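Local coordinates for protein proline dehydrogenase (Bradyrhizobium japonicum USDA 110, PDB 3HAZ) that probably oxidises proline to glutamate in two steps, an FAD-dependent proline dehydrogenase and an NAD-dependent aldehyde dehydrogenase being joined in one chain, at residues Q777-V782 with E812-A817; S785-A790 with V870-F875; L799-E804 with E903-A908; D846-R851 with I891-R896; G915-V920 with R944-A949. All blocks are in the same frame, centred on the assembly; numbering follows the deposited sequence.

Contact 1 of 5, residues Q777-V782 with E812-A817; sequences QVADDV and EMVAGA
Ala779 and Val782 meet Met813 and Val814 through alkyl groups and a thioether alone, with no ring, amide or carboxylate taking part; the flat ends of Gln777, Asp780, Asp781 and Glu812 all lie off the interface. Ala779 CB points at the neighbouring helix and touches Met813 SD at 3.9 Å. Val814 CG2 also reaches the backbone, 3.8 Å from Ala779 CA, a spot the small alanine leaves accessible. Val782 and Val814 cross at about a right angle, Val782 CG1 standing 3.8 Å from Val814 CG1. In both valines CG1 is anti to the backbone N (chi1 161° in Val782, 169° in Val814), the rotation that brings these two methyls together. Alanine and the compact valines suit a place where the axes of the two short helix segments approach to 8.8 Å and cross at -48°. Asp780 takes no part in the packing and forms a salt bridge with Arg202, on which Met813 also packs. Within the alpha/beta aldehyde dehydrogenase part, helices 775-787 and 804-819 lie side by side on one face of a mixed sheet, Val782 and Val814 both resting on Leu892 of strand 891-897 and Val814 also on Ile874 of strand 873-876.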
# COMPACT_ATOMS: atom_id res chain seq x y z
N GLN A 777 32.81 -28.97 -21.27
CA GLN A 777 31.68 -28.97 -20.35
C GLN A 777 30.78 -30.16 -20.63
O GLN A 777 30.25 -30.78 -19.71
CB GLN A 777 30.89 -27.65 -20.42
CG GLN A 777 31.67 -26.44 -19.94
CD GLN A 777 32.13 -26.55 -18.50
OE1 GLN A 777 33.11 -25.92 -18.09
NE2 GLN A 777 31.43 -27.36 -17.71
N VAL A 778 30.61 -30.48 -21.91
CA VAL A 778 29.90 -31.70 -22.28
C VAL A 778 30.56 -32.90 -21.62
O VAL A 778 29.88 -33.75 -21.04
CB VAL A 778 29.86 -31.92 -23.80
CG1 VAL A 778 29.31 -33.31 -24.13
CG2 VAL A 778 29.01 -30.84 -24.47
N ALA A 779 31.88 -32.95 -21.69
CA ALA A 779 32.58 -34.11 -21.15
C ALA A 779 32.40 -34.20 -19.64
O ALA A 779 32.13 -35.27 -19.11
CB ALA A 779 34.07 -34.08 -21.54
N ASP A 780 32.53 -33.07 -18.95
CA ASP A 780 32.29 -33.02 -17.52
C ASP A 780 30.89 -33.53 -17.18
O ASP A 780 30.71 -34.40 -16.33
CB ASP A 780 32.39 -31.58 -17.00
CG ASP A 780 33.83 -31.10 -16.88
OD1 ASP A 780 34.76 -31.90 -17.11
OD2 ASP A 780 34.02 -29.91 -16.55
N ASP A 781 29.89 -32.98 -17.86
CA ASP A 781 28.50 -33.26 -17.54
C ASP A 781 28.09 -34.67 -17.95
O ASP A 781 27.20 -35.26 -17.34
CB ASP A 781 27.58 -32.22 -18.17
CG ASP A 781 27.75 -30.85 -17.56
OD1 ASP A 781 28.32 -30.76 -16.45
OD2 ASP A 781 27.33 -29.86 -18.20
N VAL A 782 28.72 -35.20 -19.00
CA VAL A 782 28.44 -36.56 -19.44
C VAL A 782 29.07 -37.54 -18.46
O VAL A 782 28.44 -38.53 -18.07
CB VAL A 782 28.96 -36.84 -20.86
CG1 VAL A 782 29.07 -38.35 -21.09
CG2 VAL A 782 28.03 -36.21 -21.91
N GLU A 812 36.23 -38.80 -27.45
CA GLU A 812 37.59 -38.94 -26.95
C GLU A 812 37.78 -38.25 -25.59
O GLU A 812 38.52 -38.74 -24.72
CB GLU A 812 38.57 -38.39 -27.99
CG GLU A 812 39.90 -37.92 -27.44
CD GLU A 812 40.72 -37.13 -28.46
OE1 GLU A 812 40.38 -35.95 -28.74
OE2 GLU A 812 41.71 -37.68 -28.98
N MET A 813 37.13 -37.11 -25.39
CA MET A 813 37.29 -36.38 -24.14
C MET A 813 36.53 -37.06 -22.98
O MET A 813 37.03 -37.16 -21.86
CB MET A 813 36.88 -34.91 -24.29
CG MET A 813 37.57 -33.98 -23.31
SD MET A 813 36.97 -32.28 -23.33
CE MET A 813 37.45 -31.74 -24.96
N VAL A 814 35.33 -37.55 -23.27
CA VAL A 814 34.58 -38.32 -22.28
C VAL A 814 35.36 -39.58 -21.86
O VAL A 814 35.48 -39.89 -20.67
CB VAL A 814 33.18 -38.69 -22.79
CG1 VAL A 814 32.50 -39.71 -21.87
CG2 VAL A 814 32.32 -37.41 -22.93
N ALA A 815 35.92 -40.29 -22.84
CA ALA A 815 36.68 -41.50 -22.56
C ALA A 815 37.92 -41.21 -21.72
O ALA A 815 38.21 -41.93 -20.76
CB ALA A 815 37.06 -42.23 -23.87
N GLY A 816 38.65 -40.17 -22.09
CA GLY A 816 39.85 -39.77 -21.36
C GLY A 816 39.51 -39.32 -19.95
O GLY A 816 40.25 -39.60 -19.01
N ALA A 817 38.40 -38.61 -19.82
CA ALA A 817 37.94 -38.19 -18.50
C ALA A 817 37.52 -39.39 -17.65
O ALA A 817 37.82 -39.46 -16.46
CB ALA A 817 36.79 -37.19 -18.64

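Contact 2 of 5, residues S785-A790 with V870-F875; sequences SAFRSA and VAPHIF
Phe787 receives Pro872 over its face in a CH-pi contact that fastens the C-terminal end of helix 775-787 to the mixed beta-sheet of the alpha/beta aldehyde dehydrogenase part, beside strand 873-876. The Phe787 CB bond already points at that strand, and CG, anti to the carbonyl carbon (chi1 -54°), carries the ring onto the proline. Ring atom CG lies 3.8 Å from Pro872 CB, and CD1 is nearer still. Pro872 CB in fact sits over the middle of the ring, 3.7 Å from its centroid and only 9° off the normal, while Ala786 CB lies over the opposite face, offset toward the rim. Farther out, Phe787 CE1 has His873 O at its edge, 3.7 Å away, and the tip atom CZ reaches Ile874 CG1 at 3.9 Å. Proline suits the place because its fixed ring offers C-H groups to the aromatic face. With a serine in place of Phe787, Pro872 CB and Ile874 CG1 would probably face a gap and the helix end would lose this packing against the strand. Beyond this contact, His873 CB points away from the helix, and its ND1 donates to Ala871 O at 2.8 Å (N-H...O 149°), approaching from above the carbonyl plane.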
# COMPACT_ATOMS: atom_id res chain seq x y z
N SER A 785 26.92 -37.34 -15.21
CA SER A 785 25.58 -37.89 -15.41
C SER A 785 25.56 -39.41 -15.61
O SER A 785 24.62 -40.08 -15.20
CB SER A 785 24.90 -37.20 -16.60
OG SER A 785 24.81 -35.80 -16.38
N ALA A 786 26.59 -39.96 -16.25
CA ALA A 786 26.56 -41.38 -16.60
C ALA A 786 27.29 -42.30 -15.62
O ALA A 786 26.94 -43.48 -15.46
CB ALA A 786 27.09 -41.59 -18.02
N PHE A 787 28.32 -41.76 -14.96
CA PHE A 787 29.23 -42.60 -14.18
C PHE A 787 29.23 -42.31 -12.68
O PHE A 787 29.63 -43.16 -11.89
CB PHE A 787 30.66 -42.51 -14.74
CG PHE A 787 30.76 -42.80 -16.20
CD1 PHE A 787 30.09 -43.89 -16.75
CD2 PHE A 787 31.52 -42.00 -17.04
CE1 PHE A 787 30.18 -44.18 -18.10
CE2 PHE A 787 31.61 -42.28 -18.40
CZ PHE A 787 30.94 -43.38 -18.93
N ARG A 788 28.78 -41.12 -12.30
CA ARG A 788 28.61 -40.78 -10.88
C ARG A 788 27.72 -41.81 -10.20
O ARG A 788 26.71 -42.23 -10.76
CB ARG A 788 28.01 -39.38 -10.73
CG ARG A 788 27.54 -39.03 -9.33
CD ARG A 788 28.66 -38.47 -8.48
NE ARG A 788 29.32 -37.34 -9.14
CZ ARG A 788 29.09 -36.07 -8.85
NH1 ARG A 788 28.22 -35.74 -7.90
NH2 ARG A 788 29.75 -35.11 -9.50
N SER A 789 28.09 -42.20 -8.99
CA SER A 789 27.36 -43.22 -8.25
C SER A 789 27.30 -44.53 -9.03
O SER A 789 26.33 -45.27 -8.94
CB SER A 789 25.94 -42.75 -7.92
OG SER A 789 25.96 -41.49 -7.29
N ALA A 790 28.35 -44.80 -9.81
CA ALA A 790 28.40 -46.00 -10.65
C ALA A 790 27.16 -46.12 -11.55
O ALA A 790 26.71 -47.22 -11.86
CB ALA A 790 28.56 -47.26 -9.79
N VAL A 870 31.97 -52.43 -11.20
CA VAL A 870 31.88 -52.31 -12.65
C VAL A 870 32.40 -50.93 -13.07
O VAL A 870 31.91 -49.91 -12.61
CB VAL A 870 30.44 -52.49 -13.14
CG1 VAL A 870 30.39 -52.33 -14.65
CG2 VAL A 870 29.92 -53.86 -12.73
N ALA A 871 33.41 -50.91 -13.93
CA ALA A 871 34.03 -49.66 -14.37
C ALA A 871 33.19 -48.96 -15.44
O ALA A 871 32.36 -49.59 -16.10
CB ALA A 871 35.46 -49.91 -14.87
N PRO A 872 33.42 -47.66 -15.63
CA PRO A 872 32.76 -46.94 -16.73
C PRO A 872 33.03 -47.61 -18.08
O PRO A 872 34.15 -48.05 -18.37
CB PRO A 872 33.41 -45.55 -16.68
CG PRO A 872 33.78 -45.39 -15.23
CD PRO A 872 34.23 -46.76 -14.80
N HIS A 873 31.99 -47.70 -18.89
CA HIS A 873 32.12 -48.24 -20.23
C HIS A 873 31.46 -47.27 -21.19
O HIS A 873 30.44 -46.66 -20.87
CB HIS A 873 31.44 -49.61 -20.33
CG HIS A 873 32.28 -50.75 -19.82
ND1 HIS A 873 32.49 -50.97 -18.48
CD2 HIS A 873 32.94 -51.73 -20.48
CE1 HIS A 873 33.25 -52.04 -18.33
NE2 HIS A 873 33.54 -52.52 -19.52
N ILE A 874 32.04 -47.12 -22.38
CA ILE A 874 31.42 -46.31 -23.41
C ILE A 874 31.31 -47.12 -24.69
O ILE A 874 32.32 -47.59 -25.22
CB ILE A 874 32.23 -45.04 -23.69
CG1 ILE A 874 32.41 -44.23 -22.40
CG2 ILE A 874 31.54 -44.21 -24.77
CD1 ILE A 874 33.51 -43.17 -22.49
N PHE A 875 30.09 -47.30 -25.16
CA PHE A 875 29.85 -47.95 -26.44
C PHE A 875 29.21 -46.95 -27.38
O PHE A 875 28.44 -46.08 -26.96
CB PHE A 875 28.91 -49.15 -26.28
CG PHE A 875 29.49 -50.27 -25.47
CD1 PHE A 875 29.14 -50.42 -24.14
CD2 PHE A 875 30.38 -51.16 -26.04
CE1 PHE A 875 29.68 -51.45 -23.39
CE2 PHE A 875 30.92 -52.19 -25.29
CZ PHE A 875 30.56 -52.33 -23.97

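Contact 3 of 5, residues L799-E804 with E903-A908; sequences LLFVQE and ERVLRA
Val905 presses one methyl onto the face of Phe801, and this is where the contact is tight. Val905 CG1 lies 3.6 Å from the ring centroid of Phe801, 12° off the normal, a CH-pi contact in which the methyl sits over the middle of the six carbons. The valine places it there with CG1 anti to the backbone N (chi1 168°), while its other branch, CG2, comes 3.8 Å from Phe801 CD1. The two side chains come from opposite directions, one from the strand and one from the helix, so the bulk of the phenyl spans the space between backbones whose nearest CA atoms, those of Phe801 and Val905, are 7.5 Å apart. Packing is slacker one helical turn on, where Ala908 CB stands 4.1 Å from Phe801 CZ; the single methyl of alanine just reaches the ring tip. Were Phe801 replaced by an alanine, Val905 CG1 and Ala908 CB would probably face a gap between helix and sheet. The outer side of the helix is polar. There Arg904 and Arg907 are exposed, and Arg907 NE lies 3.3 Å from Glu903 OE2 in a salt bridge of charges only, since the oxygen is well out of the guanidinium plane; Glu903 also pairs with Arg934. Helix 902-911 covers the sheet of the aldehyde dehydrogenase part, Val905 reaching Ile768 of strand 765-769 and Tyr897 of strand 891-897, while Phe801 is flanked in strand 797-803 by Ala766 and Val895 of the strands on either side.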
# COMPACT_ATOMS: atom_id res chain seq x y z
N LEU A 799 22.22 -42.48 -22.84
CA LEU A 799 22.36 -42.35 -24.29
C LEU A 799 22.74 -40.94 -24.73
O LEU A 799 21.93 -40.02 -24.67
CB LEU A 799 21.07 -42.78 -24.98
CG LEU A 799 21.10 -42.79 -26.50
CD1 LEU A 799 22.28 -43.62 -26.99
CD2 LEU A 799 19.80 -43.34 -27.06
N LEU A 800 23.98 -40.76 -25.19
CA LEU A 800 24.43 -39.47 -25.69
C LEU A 800 24.29 -39.37 -27.20
O LEU A 800 24.84 -40.19 -27.93
CB LEU A 800 25.89 -39.21 -25.29
CG LEU A 800 26.57 -37.96 -25.89
CD1 LEU A 800 25.94 -36.66 -25.37
CD2 LEU A 800 28.05 -37.99 -25.58
N PHE A 801 23.54 -38.36 -27.66
CA PHE A 801 23.52 -38.01 -29.08
C PHE A 801 24.47 -36.82 -29.28
O PHE A 801 24.35 -35.81 -28.59
CB PHE A 801 22.11 -37.61 -29.53
CG PHE A 801 21.11 -38.73 -29.51
CD1 PHE A 801 20.93 -39.54 -30.62
CD2 PHE A 801 20.31 -38.94 -28.39
CE1 PHE A 801 19.99 -40.55 -30.62
CE2 PHE A 801 19.37 -39.96 -28.38
CZ PHE A 801 19.21 -40.76 -29.49
N VAL A 802 25.40 -36.94 -30.21
CA VAL A 802 26.38 -35.89 -30.46
C VAL A 802 26.52 -35.64 -31.96
O VAL A 802 26.59 -36.59 -32.74
CB VAL A 802 27.76 -36.27 -29.89
CG1 VAL A 802 28.18 -37.64 -30.41
CG2 VAL A 802 28.79 -35.21 -30.24
N GLN A 803 26.53 -34.38 -32.36
CA GLN A 803 26.59 -34.04 -33.78
C GLN A 803 27.92 -34.53 -34.36
O GLN A 803 28.95 -34.46 -33.70
CB GLN A 803 26.39 -32.54 -34.03
CG GLN A 803 24.94 -32.12 -34.16
CD GLN A 803 24.75 -30.61 -34.32
OE1 GLN A 803 25.72 -29.85 -34.28
NE2 GLN A 803 23.51 -30.18 -34.51
N GLU A 804 27.88 -35.03 -35.59
CA GLU A 804 29.03 -35.71 -36.17
C GLU A 804 30.29 -34.85 -36.25
O GLU A 804 31.40 -35.36 -36.08
CB GLU A 804 28.68 -36.30 -37.54
CG GLU A 804 28.29 -35.25 -38.57
CD GLU A 804 27.74 -35.88 -39.84
OE1 GLU A 804 27.75 -37.13 -39.93
OE2 GLU A 804 27.30 -35.12 -40.73
N GLU A 903 15.35 -34.57 -36.14
CA GLU A 903 14.03 -35.18 -36.07
C GLU A 903 14.15 -36.66 -35.75
O GLU A 903 13.45 -37.18 -34.88
CB GLU A 903 13.28 -34.99 -37.39
CG GLU A 903 11.95 -35.74 -37.45
CD GLU A 903 10.96 -35.25 -36.41
OE1 GLU A 903 11.12 -34.11 -35.93
OE2 GLU A 903 10.01 -36.00 -36.08
N ARG A 904 15.04 -37.33 -36.48
CA ARG A 904 15.32 -38.75 -36.27
C ARG A 904 15.73 -39.01 -34.82
O ARG A 904 15.31 -40.00 -34.21
CB ARG A 904 16.43 -39.20 -37.22
CG ARG A 904 16.43 -40.68 -37.53
CD ARG A 904 17.00 -40.94 -38.92
NE ARG A 904 18.42 -41.28 -38.92
CZ ARG A 904 19.20 -41.25 -40.00
NH1 ARG A 904 20.48 -41.59 -39.91
NH2 ARG A 904 18.70 -40.86 -41.17
N VAL A 905 16.55 -38.11 -34.27
CA VAL A 905 17.02 -38.23 -32.89
C VAL A 905 15.85 -38.13 -31.92
O VAL A 905 15.75 -38.90 -30.97
CB VAL A 905 18.03 -37.13 -32.54
CG1 VAL A 905 18.28 -37.08 -31.03
CG2 VAL A 905 19.34 -37.35 -33.31
N LEU A 906 14.97 -37.17 -32.16
CA LEU A 906 13.81 -36.95 -31.32
C LEU A 906 12.82 -38.12 -31.40
O LEU A 906 12.26 -38.52 -30.38
CB LEU A 906 13.14 -35.62 -31.69
CG LEU A 906 14.02 -34.39 -31.41
CD1 LEU A 906 13.51 -33.16 -32.15
CD2 LEU A 906 14.09 -34.13 -29.91
N ARG A 907 12.63 -38.67 -32.59
CA ARG A 907 11.82 -39.88 -32.72
C ARG A 907 12.45 -41.04 -31.95
O ARG A 907 11.76 -41.79 -31.28
CB ARG A 907 11.64 -40.28 -34.19
CG ARG A 907 10.78 -39.33 -35.00
CD ARG A 907 10.28 -40.00 -36.27
NE ARG A 907 9.80 -39.05 -37.26
CZ ARG A 907 10.48 -38.69 -38.35
NH1 ARG A 907 11.67 -39.22 -38.59
NH2 ARG A 907 9.96 -37.81 -39.20
N ALA A 908 13.77 -41.19 -32.07
CA ALA A 908 14.48 -42.23 -31.32
C ALA A 908 14.24 -42.11 -29.81
O ALA A 908 14.13 -43.11 -29.11
CB ALA A 908 15.97 -42.16 -31.63

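Contact 4 of 5, residues D846-R851 with I891-R896; sequences DAHIAR and ILHVVR
His848 and His893 reach toward each other from helix and strand and join through a hydrogen bond of 2.8 Å between His848 NE2 and His893 NE2, nearly straight at 167°. They meet rim to rim: each NE2 lies near the plane of the other ring, neither ring covers the other's face, and the two planes stand at 74°. In His848 the ring is anti to the backbone N, which extends it from the helix toward the strand. Next to the pair, Ile891 CG2 approaches the edge of the His848 ring, 4.1 Å from CD2. The other branch of Ile891 serves the helix too, its CD1 lying 3.7 Å from Ile849 CG1. The framework is the alpha/beta packing of the aldehyde dehydrogenase catalytic domain: helix 839-855 runs over the sheet at 31° to strand 891-897, the axes of the short segments 10.9 Å apart. Alternate strand residues Ile891 and His893 face this helix, whereas Leu892 and Val894 pack against helix 804-819. A second shell holds the first in position. His893 ND1 is hydrogen-bonded to Arg798 O of the adjacent strand, which gives both ring nitrogens a partner and fixes the ring's rotation. Val870 and His873 pack on Ile849, Phe875 on Ile891, and Val887 on His848; the side chain of the NAD-binding Glu886 is about 9 Å from that of His893.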
# COMPACT_ATOMS: atom_id res chain seq x y z
N ASP A 846 27.48 -56.96 -16.39
CA ASP A 846 28.52 -57.65 -17.14
C ASP A 846 27.96 -58.33 -18.37
O ASP A 846 28.63 -58.41 -19.41
CB ASP A 846 29.25 -58.65 -16.24
CG ASP A 846 30.23 -57.98 -15.29
OD1 ASP A 846 30.44 -56.76 -15.43
OD2 ASP A 846 30.79 -58.68 -14.42
N ALA A 847 26.73 -58.83 -18.27
CA ALA A 847 26.08 -59.48 -19.40
C ALA A 847 25.80 -58.48 -20.52
O ALA A 847 26.04 -58.77 -21.69
CB ALA A 847 24.79 -60.16 -18.96
N HIS A 848 25.30 -57.30 -20.16
CA HIS A 848 25.06 -56.24 -21.14
C HIS A 848 26.35 -55.76 -21.80
O HIS A 848 26.40 -55.50 -23.00
CB HIS A 848 24.35 -55.04 -20.48
CG HIS A 848 24.09 -53.91 -21.42
ND1 HIS A 848 23.05 -53.91 -22.32
CD2 HIS A 848 24.75 -52.73 -21.61
CE1 HIS A 848 23.07 -52.79 -23.02
NE2 HIS A 848 24.08 -52.05 -22.60
N ILE A 849 27.40 -55.65 -20.99
CA ILE A 849 28.71 -55.25 -21.50
C ILE A 849 29.23 -56.28 -22.51
O ILE A 849 29.70 -55.91 -23.59
CB ILE A 849 29.72 -55.05 -20.35
CG1 ILE A 849 29.47 -53.69 -19.69
CG2 ILE A 849 31.16 -55.14 -20.87
CD1 ILE A 849 30.06 -53.54 -18.30
N ALA A 850 29.13 -57.56 -22.16
CA ALA A 850 29.56 -58.62 -23.07
C ALA A 850 28.81 -58.54 -24.40
O ALA A 850 29.40 -58.63 -25.47
CB ALA A 850 29.36 -59.99 -22.43
N ARG A 851 27.49 -58.36 -24.32
CA ARG A 851 26.65 -58.25 -25.50
C ARG A 851 27.02 -57.03 -26.35
O ARG A 851 27.09 -57.12 -27.58
CB ARG A 851 25.18 -58.19 -25.09
CG ARG A 851 24.21 -58.07 -26.25
N ILE A 891 27.41 -47.24 -17.62
CA ILE A 891 27.54 -47.65 -19.01
C ILE A 891 26.92 -46.64 -19.96
O ILE A 891 25.69 -46.56 -20.09
CB ILE A 891 26.94 -49.05 -19.23
CG1 ILE A 891 27.58 -50.05 -18.27
CG2 ILE A 891 27.13 -49.49 -20.69
CD1 ILE A 891 26.89 -51.40 -18.22
N LEU A 892 27.77 -45.88 -20.63
CA LEU A 892 27.32 -44.86 -21.57
C LEU A 892 27.20 -45.42 -22.99
O LEU A 892 28.09 -46.12 -23.47
CB LEU A 892 28.28 -43.67 -21.57
CG LEU A 892 27.96 -42.54 -22.54
CD1 LEU A 892 26.70 -41.81 -22.09
CD2 LEU A 892 29.13 -41.58 -22.64
N HIS A 893 26.09 -45.11 -23.65
CA HIS A 893 25.92 -45.44 -25.06
C HIS A 893 25.90 -44.13 -25.85
O HIS A 893 25.31 -43.15 -25.40
CB HIS A 893 24.63 -46.22 -25.28
CG HIS A 893 24.48 -47.41 -24.39
ND1 HIS A 893 24.03 -47.31 -23.09
CD2 HIS A 893 24.74 -48.72 -24.59
CE1 HIS A 893 24.00 -48.51 -22.54
NE2 HIS A 893 24.43 -49.38 -23.43
N VAL A 894 26.57 -44.12 -27.00
CA VAL A 894 26.67 -42.92 -27.82
C VAL A 894 26.22 -43.14 -29.27
O VAL A 894 26.56 -44.14 -29.89
CB VAL A 894 28.11 -42.36 -27.84
CG1 VAL A 894 28.17 -41.08 -28.66
CG2 VAL A 894 28.61 -42.13 -26.42
N VAL A 895 25.45 -42.19 -29.79
CA VAL A 895 25.07 -42.19 -31.19
C VAL A 895 25.46 -40.83 -31.79
O VAL A 895 25.12 -39.79 -31.24
CB VAL A 895 23.55 -42.40 -31.35
CG1 VAL A 895 23.13 -42.18 -32.80
CG2 VAL A 895 23.15 -43.78 -30.87
N ARG A 896 26.18 -40.83 -32.91
CA ARG A 896 26.47 -39.57 -33.58
C ARG A 896 25.42 -39.31 -34.66
O ARG A 896 24.85 -40.26 -35.21
CB ARG A 896 27.91 -39.53 -34.14
CG ARG A 896 28.20 -40.49 -35.28
CD ARG A 896 29.67 -40.41 -35.68
NE ARG A 896 30.52 -41.15 -34.76
CZ ARG A 896 31.80 -40.86 -34.51
NH1 ARG A 896 32.49 -41.60 -33.66
NH2 ARG A 896 32.38 -39.83 -35.12

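Contact 5 of 5, residues G915-V920 with R944-A949; sequences GLTLGV and RNMIGA. With SO4 (sulfate ion), chain E.
Met946 lays its thioether along the strand at Thr917 and Gly919, and van der Waals contact alone joins the segments. Met946 SD lies 3.6 Å from Gly919 N, and its CE 3.5 Å from Thr917 OG1, a hydroxyl hydrogen-bonded to Ser795 O. Gly919 suits this place, since a CB there would clash with the sulfur. Hydrogen bonds shape the loop instead. Asn945 OD1 accepts from Ile947 N at 3.0 Å, an Asx turn, and from Arg944 NH1 on the opposite face of its plane. Arg944 NE also donates to Asn945 O (2.8 Å), so the guanidinium grips the asparagine side-on, while its NH2 forms a salt bridge with Glu641 of a neighbouring subunit. A sulfate ion is bound by the loop backbone: Gly948 N donates to sulfate O3 at 3.0 Å, and Ala949 N to O1 at 3.1 Å. Ser795 and Arg793, which flank the predicted catalytic Cys794 in sequence, also bind this sulfate, probably from the crystallisation liquor, consistent with a pocket that could hold a substrate carboxylate. The loop follows strand 939-942, and Met946 packs on the sheet across strand 917-921 and its two neighbours, touching Asn765 and Met767 of strand 765-769 and Tyr941 of strand 939-942, while Asn945 leans on helix 775-787.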
# COMPACT_ATOMS: atom_id res chain seq x y z
N GLY A 915 10.56 -41.40 -20.09
CA GLY A 915 10.57 -39.94 -20.09
C GLY A 915 10.93 -39.34 -18.74
O GLY A 915 10.15 -38.59 -18.17
N LEU A 916 12.11 -39.68 -18.24
CA LEU A 916 12.54 -39.21 -16.93
C LEU A 916 13.41 -37.96 -17.03
O LEU A 916 12.94 -36.85 -16.74
CB LEU A 916 13.26 -40.33 -16.17
CG LEU A 916 13.53 -40.07 -14.69
CD1 LEU A 916 12.26 -39.60 -13.97
CD2 LEU A 916 14.08 -41.32 -14.04
N THR A 917 14.67 -38.11 -17.44
CA THR A 917 15.53 -36.94 -17.64
C THR A 917 16.02 -36.81 -19.08
O THR A 917 16.18 -37.80 -19.80
CB THR A 917 16.76 -36.92 -16.69
OG1 THR A 917 17.53 -38.11 -16.86
CG2 THR A 917 16.32 -36.81 -15.24
N LEU A 918 16.27 -35.57 -19.49
CA LEU A 918 16.88 -35.28 -20.77
C LEU A 918 17.89 -34.15 -20.63
O LEU A 918 17.59 -33.12 -20.03
CB LEU A 918 15.81 -34.89 -21.80
CG LEU A 918 16.40 -34.35 -23.10
CD1 LEU A 918 17.03 -35.47 -23.92
CD2 LEU A 918 15.37 -33.60 -23.91
N GLY A 919 19.08 -34.34 -21.18
CA GLY A 919 20.09 -33.30 -21.20
C GLY A 919 20.18 -32.64 -22.56
O GLY A 919 20.10 -33.32 -23.58
N VAL A 920 20.34 -31.32 -22.58
CA VAL A 920 20.56 -30.58 -23.82
C VAL A 920 21.74 -29.64 -23.67
O VAL A 920 21.74 -28.77 -22.79
CB VAL A 920 19.33 -29.74 -24.25
CG1 VAL A 920 19.60 -29.05 -25.59
CG2 VAL A 920 18.08 -30.60 -24.34
N ARG A 944 24.05 -28.28 -18.32
CA ARG A 944 24.55 -28.76 -17.03
C ARG A 944 24.34 -30.27 -16.95
O ARG A 944 23.75 -30.87 -17.86
CB ARG A 944 23.84 -28.06 -15.86
CG ARG A 944 22.31 -28.16 -15.89
CD ARG A 944 21.73 -28.07 -14.49
NE ARG A 944 21.93 -29.33 -13.76
CZ ARG A 944 21.57 -29.54 -12.50
NH1 ARG A 944 21.79 -30.73 -11.94
NH2 ARG A 944 20.98 -28.57 -11.80
N ASN A 945 24.80 -30.90 -15.88
CA ASN A 945 24.58 -32.33 -15.74
C ASN A 945 23.10 -32.65 -15.47
O ASN A 945 22.31 -31.76 -15.18
CB ASN A 945 25.50 -32.93 -14.68
CG ASN A 945 25.05 -32.59 -13.28
OD1 ASN A 945 23.86 -32.64 -12.97
ND2 ASN A 945 26.00 -32.26 -12.42
N MET A 946 22.74 -33.93 -15.59
CA MET A 946 21.34 -34.35 -15.52
C MET A 946 20.92 -34.92 -14.16
O MET A 946 19.83 -35.48 -14.03
CB MET A 946 21.05 -35.40 -16.61
CG MET A 946 21.19 -34.88 -18.04
SD MET A 946 21.53 -36.19 -19.25
CE MET A 946 20.14 -37.29 -18.98
N ILE A 947 21.77 -34.80 -13.16
CA ILE A 947 21.55 -35.49 -11.90
C ILE A 947 21.47 -34.57 -10.68
O ILE A 947 21.78 -33.38 -10.75
CB ILE A 947 22.65 -36.54 -11.65
CG1 ILE A 947 24.00 -35.85 -11.41
CG2 ILE A 947 22.75 -37.52 -12.83
CD1 ILE A 947 25.07 -36.79 -10.91
N GLY A 948 21.05 -35.13 -9.55
CA GLY A 948 21.05 -34.43 -8.28
C GLY A 948 19.95 -33.39 -8.13
O GLY A 948 20.18 -32.32 -7.59
N ALA A 949 18.75 -33.73 -8.61
CA ALA A 949 17.60 -32.85 -8.47
C ALA A 949 17.49 -32.37 -7.03
O ALA A 949 17.64 -33.15 -6.09
CB ALA A 949 16.33 -33.57 -8.89
S SO4 E . 18.98 -37.77 -8.86
O1 SO4 E . 18.36 -36.68 -9.62
O2 SO4 E . 18.15 -38.97 -9.01
O3 SO4 E . 20.32 -38.06 -9.36
O4 SO4 E . 19.07 -37.38 -7.46

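From the N terminus, contact 1 closes first, bringing 777-782 to 812-817 around strand 797-803. Contacts 2 and 3 both open inside that loop and close beyond it, so each crosses contact 1; they also cross each other, 870-875 coming before 903-908. Contact 4 is nested within the loop of contact 3 and crosses contact 2, whose strand neighbours its own. Contact 5 follows in series, after all the others have closed. Contact 1 pairs two helices lying on one face of the mixed sheet, contact 2 joins one of them to it, and contacts 3 and 4 pack helices on the other face. Contact 5 ties strand 917-921 to the sulfate-binding loop, which Ser785 OG joins to helix 775-787.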